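Local coordinates for protein beta-galactosidase (Streptococcus pneumoniae, PDB 4CU9) that probably binds carbohydrate through this calcium-containing carbohydrate-binding module, one part of a large multidomain enzyme that hydrolyses terminal beta-galactosides, at residues 57-68 with 158-167; 85-95 with 142-150. One frame throughout, in Å; residues are numbered along the deposited sequence.

Contact 1 of 2, residues 57-68 with 158-167; sequences SSNPEVSAGVIF and AKAMRWRMER. Unlike the reference sequence in segment 158-167: A160 (reference Val). With EDO (1,2-ethanediol), chain D.
With CG set between its backbone N and carbonyl carbon (chi1 78°) and the chain extended to NE, R162 runs beside S63, whose OG sits over the centre of the guanidinium face, 3.5 Å from NH1 of R162. In the plane of that group, NH2 of R162 gives a nearly straight bond of 2.8 Å to O2 of a 1,2-ethanediol, probably from the crystallisation liquor. R164 instead bends at chi3 and lays CD against the E61 carboxylate; the salt bridge from NH1 of R164 to OE1 of E61 is long, and a water bound to E61, E166 and, weakly, R164 supplements it. E101, outside both segments, takes NE of both R162 and R164 in salt bridges and is the stronger partner of R164.

E61, S63, R162, R164 and E166 share one face of an antiparallel strand pair, 61-67 with 160-166, in the beta-sandwich of a galactose-binding-like domain. Its ladder alternates hydrogen-bonded pairs (V62 with M165, A64 with W163, V66 with M161) with non-hydrogen-bonded ones, and G65 lets the CA atoms of G65 and R162 approach to 3.8 Å. On the opposite face M165 CE reaches A64 CB, while W163 extends into the interior against F181. Just past the ladder, F68 CZ packs on M161 CG at 3.7 Å. At the other end R167 NH2 donates in its guanidinium plane to S57 O (2.9 Å, 173°).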
# COMPACT_ATOMS: atom_id res chain seq x y z
N SER A 57 -10.96 -1.70 13.55
CA SER A 57 -12.15 -1.05 13.14
C SER A 57 -13.02 -2.13 12.50
O SER A 57 -12.52 -3.10 11.91
CB SER A 57 -11.82 0.03 12.10
OG SER A 57 -13.01 0.52 11.51
N SER A 58 -14.34 -1.93 12.60
CA SER A 58 -15.31 -2.79 11.91
C SER A 58 -15.29 -2.58 10.43
O SER A 58 -15.82 -3.41 9.67
CB SER A 58 -16.72 -2.55 12.46
OG SER A 58 -17.18 -1.24 12.11
N ASN A 59 -14.77 -1.45 9.97
CA ASN A 59 -14.60 -1.23 8.55
C ASN A 59 -13.31 -1.96 8.23
O ASN A 59 -12.28 -1.64 8.81
CB ASN A 59 -14.43 0.25 8.23
CG ASN A 59 -14.33 0.50 6.71
OD1 ASN A 59 -13.95 -0.40 5.95
ND2 ASN A 59 -14.69 1.70 6.28
N PRO A 60 -13.37 -2.98 7.39
CA PRO A 60 -12.18 -3.79 7.11
C PRO A 60 -11.17 -3.10 6.19
O PRO A 60 -10.11 -3.63 5.92
CB PRO A 60 -12.78 -5.02 6.44
CG PRO A 60 -13.90 -4.44 5.68
CD PRO A 60 -14.54 -3.51 6.66
N GLU A 61 -11.48 -1.93 5.69
CA GLU A 61 -10.66 -1.29 4.67
C GLU A 61 -9.37 -0.71 5.19
O GLU A 61 -9.34 -0.09 6.24
CB GLU A 61 -11.46 -0.21 3.93
CG GLU A 61 -10.64 0.49 2.85
CD GLU A 61 -11.47 1.54 2.11
OE1 GLU A 61 -12.51 1.16 1.56
OE2 GLU A 61 -11.06 2.70 2.01
N VAL A 62 -8.28 -0.94 4.45
CA VAL A 62 -7.01 -0.25 4.65
C VAL A 62 -6.40 -0.08 3.27
O VAL A 62 -6.56 -0.94 2.41
CB VAL A 62 -6.09 -1.04 5.63
CG1 VAL A 62 -5.82 -2.45 5.17
CG2 VAL A 62 -4.78 -0.32 5.92
N SER A 63 -5.73 1.06 3.06
CA SER A 63 -5.00 1.33 1.82
C SER A 63 -3.53 1.50 2.06
O SER A 63 -3.10 2.08 3.08
CB SER A 63 -5.54 2.58 1.16
OG SER A 63 -6.91 2.44 0.90
N ALA A 64 -2.75 0.96 1.15
CA ALA A 64 -1.30 1.17 1.20
C ALA A 64 -0.82 1.37 -0.23
O ALA A 64 -1.41 0.82 -1.20
CB ALA A 64 -0.61 0.03 1.90
N GLY A 65 0.16 2.25 -0.38
CA GLY A 65 0.64 2.61 -1.70
C GLY A 65 2.03 3.20 -1.79
O GLY A 65 2.79 3.22 -0.80
N VAL A 66 2.35 3.68 -2.98
CA VAL A 66 3.63 4.35 -3.24
C VAL A 66 3.42 5.66 -3.96
O VAL A 66 2.67 5.75 -4.94
CB VAL A 66 4.61 3.46 -4.05
CG1 VAL A 66 5.93 4.16 -4.33
CG2 VAL A 66 4.85 2.09 -3.38
N ILE A 67 4.05 6.69 -3.43
CA ILE A 67 4.28 7.96 -4.11
C ILE A 67 5.62 7.92 -4.87
O ILE A 67 6.67 7.71 -4.27
CB ILE A 67 4.36 9.11 -3.11
CG1 ILE A 67 3.05 9.23 -2.33
CG2 ILE A 67 4.64 10.42 -3.83
CD1 ILE A 67 3.19 9.95 -1.00
N PHE A 68 5.57 8.17 -6.16
CA PHE A 68 6.74 8.18 -7.01
C PHE A 68 7.53 9.47 -6.84
O PHE A 68 6.98 10.55 -6.99
CB PHE A 68 6.33 7.98 -8.48
CG PHE A 68 5.49 6.76 -8.70
CD1 PHE A 68 5.86 5.55 -8.11
CD2 PHE A 68 4.33 6.81 -9.45
CE1 PHE A 68 5.07 4.42 -8.27
CE2 PHE A 68 3.56 5.67 -9.63
CZ PHE A 68 3.92 4.50 -9.02
N ALA A 158 0.61 8.20 -13.39
CA ALA A 158 0.27 8.56 -12.04
C ALA A 158 1.48 9.00 -11.23
O ALA A 158 2.63 8.60 -11.48
CB ALA A 158 -0.40 7.37 -11.35
N LYS A 159 1.19 9.83 -10.25
CA LYS A 159 2.17 10.28 -9.27
C LYS A 159 2.13 9.41 -8.02
O LYS A 159 3.05 9.46 -7.18
CB LYS A 159 1.87 11.72 -8.91
CG LYS A 159 2.23 12.66 -10.06
CD LYS A 159 1.88 14.12 -9.84
CE LYS A 159 2.18 14.84 -11.17
NZ LYS A 159 2.07 16.33 -11.17
N ALA A 160 1.07 8.62 -7.89
CA ALA A 160 0.89 7.72 -6.74
C ALA A 160 -0.07 6.62 -7.15
O ALA A 160 -1.03 6.88 -7.89
CB ALA A 160 0.34 8.44 -5.53
N MET A 161 0.21 5.41 -6.68
CA MET A 161 -0.67 4.24 -6.89
C MET A 161 -0.91 3.65 -5.51
O MET A 161 -0.09 3.83 -4.62
CB MET A 161 -0.00 3.20 -7.78
CG MET A 161 0.27 3.72 -9.18
SD MET A 161 -1.14 3.91 -10.28
CE MET A 161 -1.77 2.26 -10.37
N ARG A 162 -2.05 3.01 -5.34
CA ARG A 162 -2.33 2.29 -4.12
C ARG A 162 -3.18 1.06 -4.36
O ARG A 162 -3.83 0.89 -5.40
CB ARG A 162 -3.00 3.20 -3.06
CG ARG A 162 -4.47 3.45 -3.29
CD ARG A 162 -5.05 4.38 -2.27
NE ARG A 162 -6.48 4.42 -2.38
CZ ARG A 162 -7.28 5.03 -1.52
NH1 ARG A 162 -6.77 5.68 -0.47
NH2 ARG A 162 -8.59 5.01 -1.74
N TRP A 163 -3.19 0.22 -3.33
CA TRP A 163 -4.12 -0.89 -3.25
C TRP A 163 -5.05 -0.59 -2.09
O TRP A 163 -4.59 -0.36 -0.92
CB TRP A 163 -3.38 -2.22 -3.01
CG TRP A 163 -2.58 -2.68 -4.17
CD1 TRP A 163 -1.29 -2.42 -4.40
CD2 TRP A 163 -3.07 -3.41 -5.29
NE1 TRP A 163 -0.91 -2.98 -5.59
CE2 TRP A 163 -1.99 -3.59 -6.16
CE3 TRP A 163 -4.30 -3.92 -5.64
CZ2 TRP A 163 -2.10 -4.32 -7.35
CZ3 TRP A 163 -4.41 -4.66 -6.85
CH2 TRP A 163 -3.30 -4.84 -7.66
N ARG A 164 -6.34 -0.54 -2.40
CA ARG A 164 -7.40 -0.36 -1.40
C ARG A 164 -7.90 -1.74 -1.04
O ARG A 164 -8.46 -2.46 -1.88
CB ARG A 164 -8.50 0.55 -1.90
CG ARG A 164 -9.67 0.74 -0.90
CD ARG A 164 -10.52 1.93 -1.31
NE ARG A 164 -11.13 1.77 -2.62
CZ ARG A 164 -12.17 0.98 -2.88
NH1 ARG A 164 -12.77 0.26 -1.94
NH2 ARG A 164 -12.64 0.92 -4.11
N MET A 165 -7.63 -2.16 0.18
CA MET A 165 -7.79 -3.56 0.58
C MET A 165 -8.78 -3.71 1.75
O MET A 165 -9.08 -2.76 2.47
CB MET A 165 -6.44 -4.11 0.98
CG MET A 165 -5.39 -4.10 -0.14
SD MET A 165 -3.69 -4.52 0.43
CE MET A 165 -3.19 -3.05 1.28
N GLU A 166 -9.30 -4.92 1.89
CA GLU A 166 -10.11 -5.28 3.04
C GLU A 166 -9.48 -6.45 3.71
O GLU A 166 -9.15 -7.47 3.06
CB GLU A 166 -11.53 -5.61 2.63
CG GLU A 166 -12.28 -4.39 2.10
CD GLU A 166 -13.76 -4.65 1.82
OE1 GLU A 166 -14.29 -5.71 2.22
OE2 GLU A 166 -14.39 -3.78 1.20
N ARG A 167 -9.28 -6.32 5.01
CA ARG A 167 -8.87 -7.47 5.80
C ARG A 167 -9.89 -8.58 5.77
O ARG A 167 -11.10 -8.36 5.57
CB ARG A 167 -8.58 -7.08 7.25
CG ARG A 167 -9.80 -6.66 8.05
CD ARG A 167 -9.44 -6.40 9.53
NE ARG A 167 -10.58 -5.82 10.23
CZ ARG A 167 -11.66 -6.50 10.59
NH1 ARG A 167 -11.74 -7.83 10.36
NH2 ARG A 167 -12.67 -5.88 11.19
C1 EDO D . -9.12 6.74 2.29
O1 EDO D . -7.92 5.95 2.24
C2 EDO D . -9.59 7.32 0.95
O2 EDO D . -10.22 6.30 0.18
O HOH W 1 -10.01 -3.10 9.92
O HOH W 2 -12.53 -1.45 0.47

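Contact 2 of 2, residues 85-95 with 142-150; sequences HFFADSGTDAP and DIAAGDEIN
At the edge of the F86 ring, and in its plane, lies CD1 of I149, 3.7 Å from CD2 of F86. CG2 of I143 comes in obliquely to CE2 of F86 at 3.8 Å; I143 and I149 thus meet adjacent carbons on one side of the ring. One face is covered toward its rim by CD of P95, from the same segment as F86, and CG2 of I143 reaches this atom too. The first torsion of F86 (chi1 -66°) turns CG anti to the carbonyl carbon and swings the ring toward I143 and I149. M165 and L98 extend this apolar patch into the sandwich. The imidazole of H85 carries the backbone N of E148 over one face and meets the ring of H43.

A145 packs against the chain just past F86, its CB 3.7 Å from CB of A88, and CB of A94 rests on CA of A144. The loop leading into strand 149-158 thus packs on the end of strand 73-86 and residues 87-95, toward the periphery of the galactose-binding-like domain.

Direct polar contact is slight: G146 N makes a weak 3.5 Å bond to F86 O. Water bridges, mostly between backbone atoms, do more: one joins F86 N to the carbonyls of A144 and D147, another D93 OD1 to A145 N, a third P95 O to I143 O. Apolar packing therefore holds the segments together, while water satisfies loop backbone groups that strand pairing across this contact does not.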
# COMPACT_ATOMS: atom_id res chain seq x y z
N HIS A 85 3.67 -8.76 -2.16
CA HIS A 85 4.13 -9.86 -1.29
C HIS A 85 3.43 -9.73 0.06
O HIS A 85 3.74 -8.81 0.84
CB HIS A 85 5.63 -9.76 -1.07
CG HIS A 85 6.28 -11.00 -0.53
ND1 HIS A 85 5.57 -12.07 -0.04
CD2 HIS A 85 7.59 -11.33 -0.43
CE1 HIS A 85 6.42 -13.02 0.34
NE2 HIS A 85 7.65 -12.60 0.10
N PHE A 86 2.49 -10.61 0.34
CA PHE A 86 1.73 -10.59 1.57
C PHE A 86 2.35 -11.48 2.62
O PHE A 86 3.06 -12.45 2.30
CB PHE A 86 0.28 -11.00 1.32
CG PHE A 86 -0.47 -10.02 0.46
CD1 PHE A 86 -0.88 -8.81 0.99
CD2 PHE A 86 -0.79 -10.30 -0.85
CE1 PHE A 86 -1.55 -7.89 0.22
CE2 PHE A 86 -1.48 -9.42 -1.61
CZ PHE A 86 -1.88 -8.22 -1.07
N PHE A 87 2.00 -11.19 3.88
CA PHE A 87 2.48 -11.94 5.01
C PHE A 87 1.27 -12.37 5.81
O PHE A 87 0.23 -11.74 5.72
CB PHE A 87 3.36 -11.06 5.89
CG PHE A 87 3.72 -11.66 7.23
CD1 PHE A 87 4.79 -12.52 7.35
CD2 PHE A 87 3.03 -11.30 8.38
CE1 PHE A 87 5.15 -13.05 8.58
CE2 PHE A 87 3.40 -11.79 9.62
CZ PHE A 87 4.46 -12.68 9.72
N ALA A 88 1.42 -13.45 6.58
CA ALA A 88 0.37 -13.84 7.52
C ALA A 88 0.95 -14.38 8.79
O ALA A 88 2.02 -14.98 8.79
CB ALA A 88 -0.53 -14.89 6.88
N ASP A 89 0.20 -14.19 9.87
CA ASP A 89 0.50 -14.75 11.18
C ASP A 89 -0.82 -14.78 11.94
O ASP A 89 -1.90 -14.75 11.31
CB ASP A 89 1.61 -13.96 11.89
CG ASP A 89 1.21 -12.56 12.28
OD1 ASP A 89 0.07 -12.13 11.97
OD2 ASP A 89 2.05 -11.88 12.93
N SER A 90 -0.79 -14.84 13.28
CA SER A 90 -2.06 -14.98 14.03
C SER A 90 -3.01 -13.82 13.82
O SER A 90 -4.20 -14.03 13.74
CB SER A 90 -1.82 -15.17 15.54
OG SER A 90 -1.01 -14.11 16.01
N GLY A 91 -2.48 -12.61 13.67
CA GLY A 91 -3.30 -11.42 13.60
C GLY A 91 -3.56 -10.89 12.18
O GLY A 91 -4.51 -10.09 11.97
N THR A 92 -2.73 -11.31 11.23
CA THR A 92 -2.70 -10.68 9.92
C THR A 92 -2.71 -11.67 8.77
O THR A 92 -2.44 -12.88 8.97
CB THR A 92 -1.50 -9.74 9.76
OG1 THR A 92 -0.28 -10.48 9.84
CG2 THR A 92 -1.54 -8.63 10.82
N ASP A 93 -3.02 -11.16 7.57
CA ASP A 93 -3.05 -11.97 6.38
C ASP A 93 -3.07 -11.09 5.14
O ASP A 93 -3.18 -9.84 5.25
CB ASP A 93 -4.29 -12.88 6.38
CG ASP A 93 -4.16 -14.13 5.47
OD1 ASP A 93 -3.21 -14.29 4.69
OD2 ASP A 93 -5.04 -14.98 5.56
N ALA A 94 -3.00 -11.75 3.99
CA ALA A 94 -3.43 -11.17 2.73
C ALA A 94 -4.88 -10.71 2.89
O ALA A 94 -5.60 -11.19 3.77
CB ALA A 94 -3.34 -12.20 1.59
N PRO A 95 -5.33 -9.77 2.04
CA PRO A 95 -6.68 -9.27 2.18
C PRO A 95 -7.70 -10.17 1.47
O PRO A 95 -7.31 -11.00 0.63
CB PRO A 95 -6.62 -7.92 1.45
CG PRO A 95 -5.52 -8.09 0.42
CD PRO A 95 -4.54 -9.01 1.06
N ASP A 142 -3.36 -16.73 -6.83
CA ASP A 142 -4.34 -16.40 -5.80
C ASP A 142 -3.79 -15.35 -4.84
O ASP A 142 -2.61 -15.32 -4.58
CB ASP A 142 -4.69 -17.64 -4.96
CG ASP A 142 -5.55 -18.63 -5.71
OD1 ASP A 142 -6.07 -18.29 -6.79
OD2 ASP A 142 -5.69 -19.76 -5.21
N ILE A 143 -4.67 -14.52 -4.32
CA ILE A 143 -4.28 -13.50 -3.36
C ILE A 143 -4.16 -14.17 -2.00
O ILE A 143 -5.18 -14.41 -1.32
CB ILE A 143 -5.27 -12.34 -3.33
CG1 ILE A 143 -5.50 -11.79 -4.77
CG2 ILE A 143 -4.75 -11.24 -2.42
CD1 ILE A 143 -4.24 -11.30 -5.47
N ALA A 144 -2.92 -14.50 -1.65
CA ALA A 144 -2.56 -15.20 -0.45
C ALA A 144 -1.13 -14.82 -0.03
O ALA A 144 -0.35 -14.28 -0.82
CB ALA A 144 -2.66 -16.70 -0.70
N ALA A 145 -0.81 -15.12 1.22
CA ALA A 145 0.49 -14.87 1.78
C ALA A 145 1.43 -15.99 1.29
O ALA A 145 1.02 -17.13 1.13
CB ALA A 145 0.41 -14.87 3.29
N GLY A 146 2.68 -15.66 1.06
CA GLY A 146 3.64 -16.67 0.62
C GLY A 146 4.45 -16.15 -0.53
O GLY A 146 5.36 -15.38 -0.33
N ASP A 147 4.11 -16.56 -1.74
CA ASP A 147 4.88 -16.18 -2.91
C ASP A 147 4.51 -14.76 -3.29
O ASP A 147 3.40 -14.30 -3.02
CB ASP A 147 4.53 -17.09 -4.09
CG ASP A 147 5.29 -18.37 -4.07
OD1 ASP A 147 6.52 -18.32 -4.26
OD2 ASP A 147 4.66 -19.42 -3.86
N GLU A 148 5.44 -14.09 -3.96
CA GLU A 148 5.16 -12.83 -4.63
C GLU A 148 4.11 -13.02 -5.74
O GLU A 148 4.14 -14.01 -6.48
CB GLU A 148 6.48 -12.26 -5.16
CG GLU A 148 6.41 -11.36 -6.36
CD GLU A 148 7.78 -10.83 -6.72
OE1 GLU A 148 8.32 -10.07 -5.88
OE2 GLU A 148 8.29 -11.16 -7.82
N ILE A 149 3.18 -12.07 -5.81
CA ILE A 149 2.10 -12.07 -6.78
C ILE A 149 2.42 -11.02 -7.82
O ILE A 149 2.81 -9.90 -7.48
CB ILE A 149 0.74 -11.72 -6.13
CG1 ILE A 149 0.34 -12.79 -5.10
CG2 ILE A 149 -0.33 -11.59 -7.19
CD1 ILE A 149 -0.61 -12.26 -4.04
N ASN A 150 2.25 -11.37 -9.10
CA ASN A 150 2.53 -10.45 -10.17
C ASN A 150 1.20 -10.03 -10.79
O ASN A 150 0.31 -10.86 -10.97
CB ASN A 150 3.48 -11.05 -11.23
CG ASN A 150 4.84 -11.43 -10.66
OD1 ASN A 150 5.73 -10.59 -10.52
ND2 ASN A 150 5.00 -12.71 -10.32
O HOH W 3 2.10 -12.96 -1.22
O HOH W 4 -2.82 -16.33 2.93
O HOH W 5 -7.62 -13.30 -0.59

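Contacts 1 and 2 have centres about 15 Å apart in one galactose-binding-like domain and belong to the same sheet system. Along the chain, 85-95 and 142-150 are nested inside the loop closed by 57-68 and 158-167: strand 61-70 leads directly into 73-86, and 149-158 into 160-166. Strand 73-86 pairs with both 61-70 and 149-158, linking the two contacts through the sheet. The centre of contact 2 lies about 13 Å from the centre of the chain, that of contact 1 about 5 Å. M165 packs on P95 and F86, so the two contacts are joined by apolar packing, and the H85 side chain lies about 7 Å from the calcium ion.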